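Local coordinates for bifunctional protein PutA (Bradyrhizobium diazoefficiens, PDB 6BSN) that probably oxidises proline to glutamate in two steps, with an FAD-dependent proline dehydrogenase and an NAD-dependent aldehyde dehydrogenase joined in one chain, at residues 194-199 / 444-449; 238-243 / 277-282; 245-250 / 284-289. The protein carries 1 engineered substitution. All blocks are in the same frame, centred on the assembly; numbering follows the deposited sequence.

Contact 1: residues 194-199 / 444-449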
loop_
_atom_site.group_PDB
_atom_site.type_symbol
_atom_site.label_atom_id
_atom_site.label_comp_id
_atom_site.label_asym_id
_atom_site.label_seq_id
_atom_site.Cartn_x
_atom_site.Cartn_y
_atom_site.Cartn_z
ATOM N N PHE A 194 51.595 -11.509 26.192
ATOM C CA PHE A 194 50.542 -11.688 27.186
ATOM C C PHE A 194 49.548 -10.535 27.072
ATOM O O PHE A 194 49.902 -9.372 27.297
ATOM C CB PHE A 194 51.096 -11.757 28.617
ATOM C CG PHE A 194 51.953 -12.980 28.927
ATOM C CD1 PHE A 194 52.266 -13.936 27.962
ATOM C CD2 PHE A 194 52.444 -13.164 30.218
ATOM C CE1 PHE A 194 53.079 -15.045 28.274
ATOM C CE2 PHE A 194 53.266 -14.271 30.541
ATOM C CZ PHE A 194 53.568 -15.219 29.573
ATOM N N ASP A 195 48.310 -10.862 26.741
ATOM C CA ASP A 195 47.187 -9.927 26.810
ATOM C C ASP A 195 46.575 -10.209 28.176
ATOM O O ASP A 195 45.906 -11.233 28.364
ATOM C CB ASP A 195 46.204 -10.178 25.670
ATOM C CG ASP A 195 44.933 -9.330 25.763
ATOM O OD1 ASP A 195 44.935 -8.261 26.429
ATOM O OD2 ASP A 195 43.911 -9.766 25.182
ATOM N N MET A 196 46.901 -9.381 29.166
ATOM C CA MET A 196 46.520 -9.736 30.526
ATOM C C MET A 196 45.017 -9.577 30.718
ATOM O O MET A 196 44.447 -8.524 30.423
ATOM C CB MET A 196 47.284 -8.897 31.542
ATOM C CG MET A 196 48.800 -9.023 31.416
ATOM S SD MET A 196 49.408 -10.707 31.661
ATOM C CE MET A 196 48.823 -11.035 33.338
ATOM N N LEU A 197 44.377 -10.620 31.226
ATOM C CA LEU A 197 43.011 -10.449 31.683
ATOM C C LEU A 197 43.006 -9.430 32.810
ATOM O O LEU A 197 43.936 -9.363 33.623
ATOM C CB LEU A 197 42.445 -11.756 32.219
ATOM C CG LEU A 197 42.360 -12.986 31.338
ATOM C CD1 LEU A 197 41.485 -14.005 32.063
ATOM C CD2 LEU A 197 41.837 -12.636 29.965
ATOM N N GLY A 198 41.958 -8.638 32.868
ATOM C CA GLY A 198 41.871 -7.702 33.960
ATOM C C GLY A 198 41.404 -6.368 33.445
ATOM O O GLY A 198 42.002 -5.802 32.530
ATOM N N GLU A 199 40.304 -5.894 34.009
ATOM C CA GLU A 199 39.718 -4.621 33.659
ATOM C C GLU A 199 38.934 -4.126 34.862
ATOM O O GLU A 199 38.436 -4.923 35.664
ATOM C CB GLU A 199 38.778 -4.758 32.455
ATOM C CG GLU A 199 37.682 -5.794 32.691
ATOM C CD GLU A 199 36.267 -5.229 32.610
ATOM O OE1 GLU A 199 35.831 -4.929 31.475
ATOM O OE2 GLU A 199 35.592 -5.104 33.671
ATOM N N ALA A 444 48.389 -14.140 23.786
ATOM C CA ALA A 444 47.469 -15.052 24.446
ATOM C C ALA A 444 46.823 -14.364 25.648
ATOM O O ALA A 444 47.501 -13.606 26.355
ATOM C CB ALA A 444 48.208 -16.327 24.910
ATOM N N PRO A 445 45.531 -14.592 25.911
ATOM C CA PRO A 445 44.936 -14.092 27.158
ATOM C C PRO A 445 45.513 -14.845 28.345
ATOM O O PRO A 445 45.585 -16.076 28.332
ATOM C CB PRO A 445 43.439 -14.386 26.986
ATOM C CG PRO A 445 43.267 -14.778 25.563
ATOM C CD PRO A 445 44.549 -15.336 25.116
ATOM N N VAL A 446 45.944 -14.100 29.359
ATOM C CA VAL A 446 46.575 -14.678 30.542
ATOM C C VAL A 446 45.946 -14.035 31.766
ATOM O O VAL A 446 45.838 -12.806 31.822
ATOM C CB VAL A 446 48.108 -14.474 30.549
ATOM C CG1 VAL A 446 48.745 -15.118 31.789
ATOM C CG2 VAL A 446 48.762 -15.046 29.295
ATOM N N GLY A 447 45.482 -14.856 32.708
ATOM C CA GLY A 447 44.968 -14.324 33.953
ATOM C C GLY A 447 44.215 -15.363 34.767
ATOM O O GLY A 447 44.150 -16.540 34.417
ATOM N N SER A 448 43.582 -14.883 35.825
ATOM C CA SER A 448 42.865 -15.778 36.720
ATOM C C SER A 448 41.367 -15.894 36.373
ATOM O O SER A 448 40.780 -15.057 35.675
ATOM C CB SER A 448 43.041 -15.312 38.163
ATOM O OG SER A 448 42.519 -14.007 38.287
ATOM N N HIS A 449 40.759 -16.968 36.885
ATOM C CA HIS A 449 39.355 -17.276 36.617
ATOM C C HIS A 449 38.425 -16.119 36.992
ATOM O O HIS A 449 37.404 -15.892 36.326
ATOM C CB HIS A 449 38.941 -18.533 37.390
ATOM C CG HIS A 449 39.593 -19.796 36.911
ATOM N ND1 HIS A 449 40.024 -20.781 37.776
ATOM C CD2 HIS A 449 39.876 -20.241 35.661
ATOM C CE1 HIS A 449 40.558 -21.771 37.082
ATOM N NE2 HIS A 449 40.474 -21.474 35.797
HETATM O O HOH W 1 43.809 -11.855 35.826
#
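Phe194, Asp195 and Met196 run parallel to Ala444, Pro445 and Val446, pairing one to one, and this is where the TIM barrel of the proline dehydrogenase part closes: strand 193-196 is its first strand and strand 440-448 its last. The short strand axes are 47° apart, the strong twist of a closed barrel.

The backbone ladder comes first. Asp195 N gives its hydrogen to Ala444 O at 2.9 Å, and Val446 N returns one to Asp195 O at 3.0 Å. One rung further on, Leu197 N reaches Val446 O at 2.7 Å. Asp195 O also receives a CA-H...O contact from Pro445.

Apolar packing follows on the face shared by Phe194, Met196 and Val446, which helix 204-223 covers. A chi1 of -67° sets the Phe194 ring beside Val446, whose CG2 lies over one face, 4.1 Å from the centroid, in a CH-pi contact shifted toward the rim. Met196 bends at chi2, which brings SD to 4.1 Å from Val446 CB, and a second bend at chi3 turns CE toward Val446 O.

Leu197 has left the strand, yet its side chain still leans on the last strand. CG lies over the Val446 carbonyl, CD2 meets Pro445 CB at 3.8 Å, and CD1 reaches past Gly447 toward Ser448 O.

The polar group on the other face is Asp195, whose OD2 is hydrogen-bonded to Tyr455 of helix 452-464. The Asp195 side chain comes to within about 6 Å of the flavin cofactor.

Where the strands diverge a water continues the pairing: it accepts from Ser448 N at 3.0 Å and donates only weakly to Leu197 O.

Contact 2: residues 238-243 / 277-282. With FDA (dihydroflavine-adenine dinucleotide), chain C.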
loop_
_atom_site.group_PDB
_atom_site.type_symbol
_atom_site.label_atom_id
_atom_site.label_comp_id
_atom_site.label_asym_id
_atom_site.label_seq_id
_atom_site.Cartn_x
_atom_site.Cartn_y
_atom_site.Cartn_z
ATOM N N VAL A 238 48.293 -4.057 29.210
ATOM C CA VAL A 238 47.677 -3.682 30.482
ATOM C C VAL A 238 46.562 -2.677 30.242
ATOM O O VAL A 238 46.586 -1.921 29.267
ATOM C CB VAL A 238 48.708 -3.102 31.468
ATOM C CG1 VAL A 238 49.808 -4.122 31.726
ATOM C CG2 VAL A 238 49.260 -1.818 30.945
ATOM N N LYS A 239 45.593 -2.651 31.164
ATOM C CA LYS A 239 44.469 -1.721 31.134
ATOM C C LYS A 239 44.569 -0.754 32.310
ATOM O O LYS A 239 44.716 -1.177 33.460
ATOM C CB LYS A 239 43.130 -2.465 31.186
ATOM C CG LYS A 239 42.677 -3.038 29.863
ATOM C CD LYS A 239 41.329 -3.713 30.011
ATOM C CE LYS A 239 40.910 -4.332 28.684
ATOM N NZ LYS A 239 42.063 -4.986 27.985
ATOM N N LEU A 240 44.483 0.543 32.020
ATOM C CA LEU A 240 44.483 1.539 33.093
ATOM C C LEU A 240 43.329 1.326 34.070
ATOM O O LEU A 240 43.467 1.593 35.270
ATOM C CB LEU A 240 44.432 2.947 32.514
ATOM C CG LEU A 240 45.628 3.360 31.654
ATOM C CD1 LEU A 240 45.571 4.838 31.320
ATOM C CD2 LEU A 240 46.961 3.001 32.336
ATOM N N SER A 241 42.165 0.879 33.582
ATOM C CA SER A 241 41.050 0.684 34.514
ATOM C C SER A 241 41.316 -0.435 35.518
ATOM O O SER A 241 40.695 -0.451 36.587
ATOM C CB SER A 241 39.733 0.428 33.760
ATOM O OG SER A 241 39.687 -0.866 33.146
ATOM N N ALA A 242 42.196 -1.382 35.193
ATOM C CA ALA A 242 42.544 -2.415 36.163
ATOM C C ALA A 242 43.409 -1.875 37.292
ATOM O O ALA A 242 43.473 -2.492 38.360
ATOM C CB ALA A 242 43.283 -3.574 35.483
ATOM N N LEU A 243 44.089 -0.759 37.076
ATOM C CA LEU A 243 45.088 -0.275 38.017
ATOM C C LEU A 243 44.565 0.812 38.931
ATOM O O LEU A 243 45.324 1.321 39.764
ATOM C CB LEU A 243 46.301 0.233 37.262
ATOM C CG LEU A 243 47.038 -0.858 36.499
ATOM C CD1 LEU A 243 48.030 -0.222 35.523
ATOM C CD2 LEU A 243 47.725 -1.752 37.524
ATOM N N PHE A 277 55.684 -2.795 26.060
ATOM C CA PHE A 277 54.715 -2.511 27.117
ATOM C C PHE A 277 53.585 -1.641 26.551
ATOM O O PHE A 277 53.808 -0.477 26.207
ATOM C CB PHE A 277 55.439 -1.832 28.290
ATOM C CG PHE A 277 54.562 -1.570 29.481
ATOM C CD1 PHE A 277 54.389 -2.549 30.457
ATOM C CD2 PHE A 277 53.916 -0.352 29.625
ATOM C CE1 PHE A 277 53.580 -2.326 31.567
ATOM C CE2 PHE A 277 53.096 -0.110 30.726
ATOM C CZ PHE A 277 52.926 -1.101 31.700
ATOM N N THR A 278 52.365 -2.182 26.473
ATOM C CA THR A 278 51.280 -1.548 25.722
ATOM C C THR A 278 50.113 -1.228 26.645
ATOM O O THR A 278 49.557 -2.130 27.282
ATOM C CB THR A 278 50.773 -2.451 24.576
ATOM O OG1 THR A 278 51.848 -2.827 23.718
ATOM C CG2 THR A 278 49.749 -1.703 23.734
ATOM N N VAL A 279 49.708 0.040 26.671
ATOM C CA VAL A 279 48.471 0.445 27.342
ATOM C C VAL A 279 47.274 0.260 26.399
ATOM O O VAL A 279 47.153 0.925 25.359
ATOM C CB VAL A 279 48.567 1.895 27.841
ATOM C CG1 VAL A 279 47.322 2.263 28.643
ATOM C CG2 VAL A 279 49.849 2.080 28.697
ATOM N N ASP A 280 46.375 -0.637 26.770
ATOM C CA ASP A 280 45.181 -0.880 25.980
ATOM C C ASP A 280 44.283 0.358 25.948
ATOM O O ASP A 280 44.350 1.232 26.815
ATOM C CB ASP A 280 44.422 -2.078 26.552
ATOM C CG ASP A 280 45.124 -3.418 26.274
ATOM O OD1 ASP A 280 46.125 -3.457 25.517
ATOM O OD2 ASP A 280 44.650 -4.434 26.821
ATOM N N ALA A 281 43.454 0.441 24.910
ATOM C CA ALA A 281 42.475 1.512 24.792
ATOM C C ALA A 281 41.109 0.988 25.208
ATOM O O ALA A 281 40.714 -0.123 24.837
ATOM C CB ALA A 281 42.413 2.078 23.373
ATOM N N GLU A 282 40.400 1.788 25.991
ATOM C CA GLU A 282 39.129 1.345 26.549
ATOM C C GLU A 282 38.033 2.274 26.028
ATOM O O GLU A 282 38.089 2.696 24.865
ATOM C CB GLU A 282 39.228 1.302 28.080
ATOM C CG GLU A 282 40.429 0.424 28.559
ATOM C CD GLU A 282 40.491 0.227 30.051
ATOM O OE1 GLU A 282 39.600 -0.487 30.579
ATOM O OE2 GLU A 282 41.440 0.779 30.690
HETATM P PA FDA C . 36.684 -6.810 11.649
HETATM O O1A FDA C . 35.579 -7.858 11.331
HETATM O O2A FDA C . 37.409 -6.188 10.593
HETATM O O5B FDA C . 36.246 -5.535 12.263
HETATM C C5B FDA C . 35.357 -5.577 13.374
HETATM C C4B FDA C . 35.264 -4.198 14.023
HETATM O O4B FDA C . 34.594 -3.268 13.216
HETATM C C3B FDA C . 34.530 -4.136 15.324
HETATM O O3B FDA C . 35.312 -4.587 16.348
HETATM C C2B FDA C . 34.233 -2.696 15.437
HETATM O O2B FDA C . 35.322 -2.010 15.959
HETATM C C1B FDA C . 33.997 -2.303 14.016
HETATM N N9A FDA C . 32.592 -2.205 13.658
HETATM C C8A FDA C . 31.643 -3.215 13.583
HETATM N N7A FDA C . 30.478 -2.693 13.229
HETATM C C5A FDA C . 30.617 -1.317 13.060
HETATM C C6A FDA C . 29.770 -0.284 12.705
HETATM N N6A FDA C . 28.389 -0.543 12.403
HETATM N N1A FDA C . 30.230 0.974 12.625
HETATM C C2A FDA C . 31.516 1.273 12.899
HETATM N N3A FDA C . 32.374 0.276 13.245
HETATM C C4A FDA C . 31.967 -0.990 13.329
HETATM N N1 FDA C . 40.219 -3.179 20.890
HETATM C C2 FDA C . 40.170 -2.005 21.703
HETATM O O2 FDA C . 39.025 -1.251 21.651
HETATM N N3 FDA C . 41.273 -1.652 22.526
HETATM C C4 FDA C . 42.423 -2.467 22.537
HETATM O O4 FDA C . 43.506 -2.151 23.314
HETATM C C4X FDA C . 42.473 -3.685 21.680
HETATM N N5 FDA C . 43.624 -4.541 21.717
HETATM C C5X FDA C . 43.720 -5.602 20.725
HETATM C C6 FDA C . 45.001 -6.372 20.616
HETATM C C7 FDA C . 45.107 -7.357 19.597
HETATM C C7M FDA C . 46.387 -8.138 19.474
HETATM C C8 FDA C . 44.016 -7.608 18.697
HETATM C C8M FDA C . 44.098 -8.647 17.605
HETATM C C9 FDA C . 42.814 -6.877 18.813
HETATM C C9A FDA C . 42.687 -5.847 19.869
HETATM N N10 FDA C . 41.422 -5.161 20.042
HETATM C C10 FDA C . 41.401 -4.009 20.894
HETATM C "C1'" FDA C . 40.170 -5.613 19.408
HETATM C "C2'" FDA C . 39.909 -4.850 18.120
HETATM O "O2'" FDA C . 39.635 -3.522 18.397
HETATM C "C3'" FDA C . 38.747 -5.456 17.352
HETATM O "O3'" FDA C . 37.668 -5.417 18.190
HETATM C "C4'" FDA C . 38.902 -6.905 16.887
HETATM O "O4'" FDA C . 40.238 -7.219 16.673
HETATM C "C5'" FDA C . 38.138 -7.151 15.591
HETATM O "O5'" FDA C . 38.520 -6.223 14.594
HETATM P P FDA C . 39.116 -6.646 13.160
HETATM O O1P FDA C . 40.028 -5.638 12.392
HETATM O O2P FDA C . 39.744 -8.033 13.538
HETATM O O3P FDA C . 37.787 -7.341 12.500
HETATM O O HOH W 2 43.490 1.678 29.390
#
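The carboxyl-end rim of the TIM barrel, where the second and third strands run out into their loops beside the flavin, is held here by Val238 and Val279. They form a parallel bridge: Val238 N bonds to Thr278 O at 3.0 Å, and Asp280 N to Val238 O at 2.8 Å.

Beyond the bridge, side chains take over. Lys239 runs extended as far as CE and bends at the last torsion (chi4 41°), which brings NZ onto the anti lone pair of Asp280 OD2, a salt bridge of 2.9 Å. The other oxygen, OD1, is held by Ser237 OG and by Arg341, a flavin-binding residue, so both oxygens of the carboxylate are engaged and its rotation is fixed.

Glu282 reaches back alongside Lys239 to the turn at 240-242, helical in its backbone angles. OE1 takes the hydroxyl of Ser241 at 2.6 Å and OE2 takes Ser241 N at 3.0 Å, each on its syn lone pair, so one residue meets the carboxylate end-on with both its donors. A water donates to OE2 and to Asp280 O while accepting from Leu240 N, tying the turn to the third-strand loop a second time.

Ala281, between the two acids, reads the flavin with its backbone: its N donates to O4 at 3.0 Å, and its O accepts from N3 of the cofactor at 2.8 Å.

On the apolar side Leu240 CG sits 3.6 Å from Val279 CG1, and Val238 CG2 touches the Phe277 ring at CZ. Leu240 and Phe277 continue onto helix 252-272, Leu240 and Val279 onto helix 287-298, and Val238 onto Tyr214 of helix 204-223, while strand 309-314 pairs with Phe277 and Val279 next in the barrel.

Contact 3: residues 245-250 / 284-289. With PRO (proline), chain G.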
loop_
_atom_site.group_PDB
_atom_site.type_symbol
_atom_site.label_atom_id
_atom_site.label_comp_id
_atom_site.label_asym_id
_atom_site.label_seq_id
_atom_site.Cartn_x
_atom_site.Cartn_y
_atom_site.Cartn_z
ATOM N N PRO A 245 40.692 2.076 41.013
ATOM C CA PRO A 245 39.282 1.706 41.241
ATOM C C PRO A 245 38.250 2.776 40.873
ATOM O O PRO A 245 37.045 2.471 40.871
ATOM C CB PRO A 245 39.244 1.415 42.749
ATOM C CG PRO A 245 40.335 2.279 43.323
ATOM C CD PRO A 245 41.434 2.283 42.271
ATOM N N ARG A 246 38.647 4.017 40.597
ATOM C CA ARG A 246 37.713 5.009 40.058
ATOM C C ARG A 246 38.393 5.701 38.884
ATOM O O ARG A 246 38.645 6.901 38.912
ATOM C CB ARG A 246 37.229 6.072 41.069
ATOM C CG ARG A 246 36.444 5.598 42.305
ATOM C CD ARG A 246 35.054 5.002 42.031
ATOM N NE ARG A 246 34.225 5.800 41.125
ATOM C CZ ARG A 246 32.923 5.575 40.895
ATOM N NH1 ARG A 246 32.281 4.597 41.523
ATOM N NH2 ARG A 246 32.257 6.328 40.027
ATOM N N PHE A 247 38.698 4.927 37.843
ATOM C CA PHE A 247 39.350 5.456 36.649
ATOM C C PHE A 247 38.292 6.135 35.791
ATOM O O PHE A 247 37.643 5.514 34.952
ATOM C CB PHE A 247 40.087 4.355 35.892
ATOM C CG PHE A 247 40.841 4.869 34.726
ATOM C CD1 PHE A 247 40.492 4.489 33.445
ATOM C CD2 PHE A 247 41.853 5.814 34.908
ATOM C CE1 PHE A 247 41.167 4.998 32.351
ATOM C CE2 PHE A 247 42.536 6.336 33.818
ATOM C CZ PHE A 247 42.198 5.926 32.538
ATOM N N GLU A 248 38.099 7.434 36.029
ATOM C CA GLU A 248 37.014 8.180 35.409
ATOM C C GLU A 248 37.414 9.650 35.408
ATOM O O GLU A 248 38.158 10.107 36.284
ATOM C CB GLU A 248 35.680 7.973 36.163
ATOM C CG GLU A 248 35.717 8.626 37.574
ATOM C CD GLU A 248 34.618 8.152 38.534
ATOM O OE1 GLU A 248 33.657 7.487 38.097
ATOM O OE2 GLU A 248 34.743 8.427 39.748
ATOM N N ALA A 249 36.878 10.392 34.436
ATOM C CA ALA A 249 37.250 11.795 34.274
ATOM C C ALA A 249 36.917 12.617 35.519
ATOM O O ALA A 249 37.676 13.521 35.884
ATOM C CB ALA A 249 36.564 12.388 33.042
ATOM N N ILE A 250 35.805 12.318 36.203
ATOM C CA ILE A 250 35.474 13.177 37.339
ATOM C C ILE A 250 36.402 12.920 38.526
ATOM O O ILE A 250 36.535 13.792 39.398
ATOM C CB ILE A 250 33.997 13.068 37.783
ATOM C CG1 ILE A 250 33.669 11.667 38.301
ATOM C CG2 ILE A 250 33.048 13.508 36.651
ATOM C CD1 ILE A 250 32.371 11.598 39.101
ATOM N N ALA A 284 35.344 5.303 25.094
ATOM C CA ALA A 284 35.638 6.622 24.541
ATOM C C ALA A 284 35.664 7.706 25.617
ATOM O O ALA A 284 36.445 8.664 25.502
ATOM C CB ALA A 284 34.641 6.969 23.435
ATOM N N ASP A 285 34.838 7.584 26.667
ATOM C CA ASP A 285 34.868 8.626 27.699
ATOM C C ASP A 285 36.106 8.541 28.595
ATOM O O ASP A 285 36.262 9.386 29.483
ATOM C CB ASP A 285 33.585 8.600 28.561
ATOM C CG ASP A 285 33.483 7.358 29.455
ATOM O OD1 ASP A 285 34.362 6.482 29.366
ATOM O OD2 ASP A 285 32.510 7.241 30.237
ATOM N N ARG A 286 36.984 7.560 28.384
ATOM C CA ARG A 286 38.259 7.479 29.093
ATOM C C ARG A 286 39.458 7.840 28.220
ATOM O O ARG A 286 40.588 7.877 28.730
ATOM C CB ARG A 286 38.453 6.066 29.670
ATOM C CG ARG A 286 37.548 5.739 30.859
ATOM C CD ARG A 286 37.466 4.226 31.082
ATOM N NE ARG A 286 37.200 3.924 32.484
ATOM C CZ ARG A 286 36.878 2.726 32.957
ATOM N NH1 ARG A 286 36.749 1.686 32.134
ATOM N NH2 ARG A 286 36.685 2.577 34.267
ATOM N N LEU A 287 39.248 8.134 26.931
ATOM C CA LEU A 287 40.367 8.452 26.042
ATOM C C LEU A 287 41.225 9.585 26.603
ATOM O O LEU A 287 42.433 9.418 26.830
ATOM C CB LEU A 287 39.843 8.809 24.637
ATOM C CG LEU A 287 40.924 9.107 23.574
ATOM C CD1 LEU A 287 41.936 7.969 23.472
ATOM C CD2 LEU A 287 40.301 9.389 22.199
ATOM N N GLU A 288 40.609 10.746 26.846
ATOM C CA GLU A 288 41.352 11.911 27.322
ATOM C C GLU A 288 42.078 11.617 28.636
ATOM O O GLU A 288 43.251 11.962 28.788
ATOM C CB GLU A 288 40.422 13.116 27.483
ATOM C CG GLU A 288 39.902 13.728 26.207
ATOM C CD GLU A 288 38.997 14.938 26.472
ATOM O OE1 GLU A 288 38.406 15.502 25.513
ATOM O OE2 GLU A 288 38.869 15.317 27.655
ATOM N N LEU A 289 41.395 10.981 29.600
ATOM C CA LEU A 289 42.056 10.665 30.862
ATOM C C LEU A 289 43.231 9.716 30.638
ATOM O O LEU A 289 44.306 9.906 31.218
ATOM C CB LEU A 289 41.068 10.058 31.861
ATOM C CG LEU A 289 41.648 9.858 33.266
ATOM C CD1 LEU A 289 42.195 11.182 33.823
ATOM C CD2 LEU A 289 40.598 9.282 34.212
HETATM N N PRO G . 32.289 3.690 36.512
HETATM C CA PRO G . 33.432 4.357 35.922
HETATM C C PRO G . 33.553 4.062 34.405
HETATM O O PRO G . 33.171 2.957 33.930
HETATM C CB PRO G . 34.675 3.924 36.656
HETATM C CG PRO G . 34.167 3.397 37.992
HETATM C CD PRO G . 32.637 3.175 37.801
HETATM O OXT PRO G . 34.044 4.931 33.629
HETATM O O HOH W 3 35.541 8.988 32.296
#
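Arg286 crosses Phe247 at a slant where the loops after the second and third strands of the TIM barrel meet, at a pocket that holds a bound proline. Its CB and CG each stand 4.0 Å from Phe247 CE1, and the chain runs extended past the ring until CD comes to 3.8 Å from CD1. NE then donates to Phe247 O at 3.0 Å, and NH2 donates to the same oxygen at 3.2 Å. That oxygen lies in the guanidinium plane, so the two nitrogens meet it side-on and hold the group's rotation; Phe247 presents it from the centre of an inverse gamma turn. NH1 turns to Glu283 in a salt bridge.

With its edge occupied, the guanidinium offers one face to the ligand, whose carboxylate O sits 3.5 Å above the plane, toward the rim. Arg246 bounds the ligand from the other end: its guanidinium centre faces the ring atom CG, while NE and NH2 grip the Glu248 carboxylate, one oxygen each. Glu248 OE2 is also bonded to Ser251 and His832.

Leu289, from the first turn of helix 287-298, packs obliquely against the CE2 side of the Phe247 ring. A water accepts from Ala249 N and donates to Asp285 O. Leu289 CD2 ends 3.5 Å from Phe247 CE2.

Starting from the N-terminal side, the chain enters the barrel at 194-199, leaves the second strand through 238-243 and 245-250, follows the third strand through 277-282, enters helix 287-298 through 284-289, and returns at 444-449. Contact 1 therefore closes a loop of nearly the whole barrel, and contacts 2 and 3 both nest inside it. Those two cross each other, since their segments alternate along the chain. Contact 2 touches both others: Lys239 packs on Gly198 and Glu199 of contact 1, and Leu240 on Phe247 of contact 3. Together they tie the barrel's closing seam, past the flavin, to helix 287-298 and a bound proline.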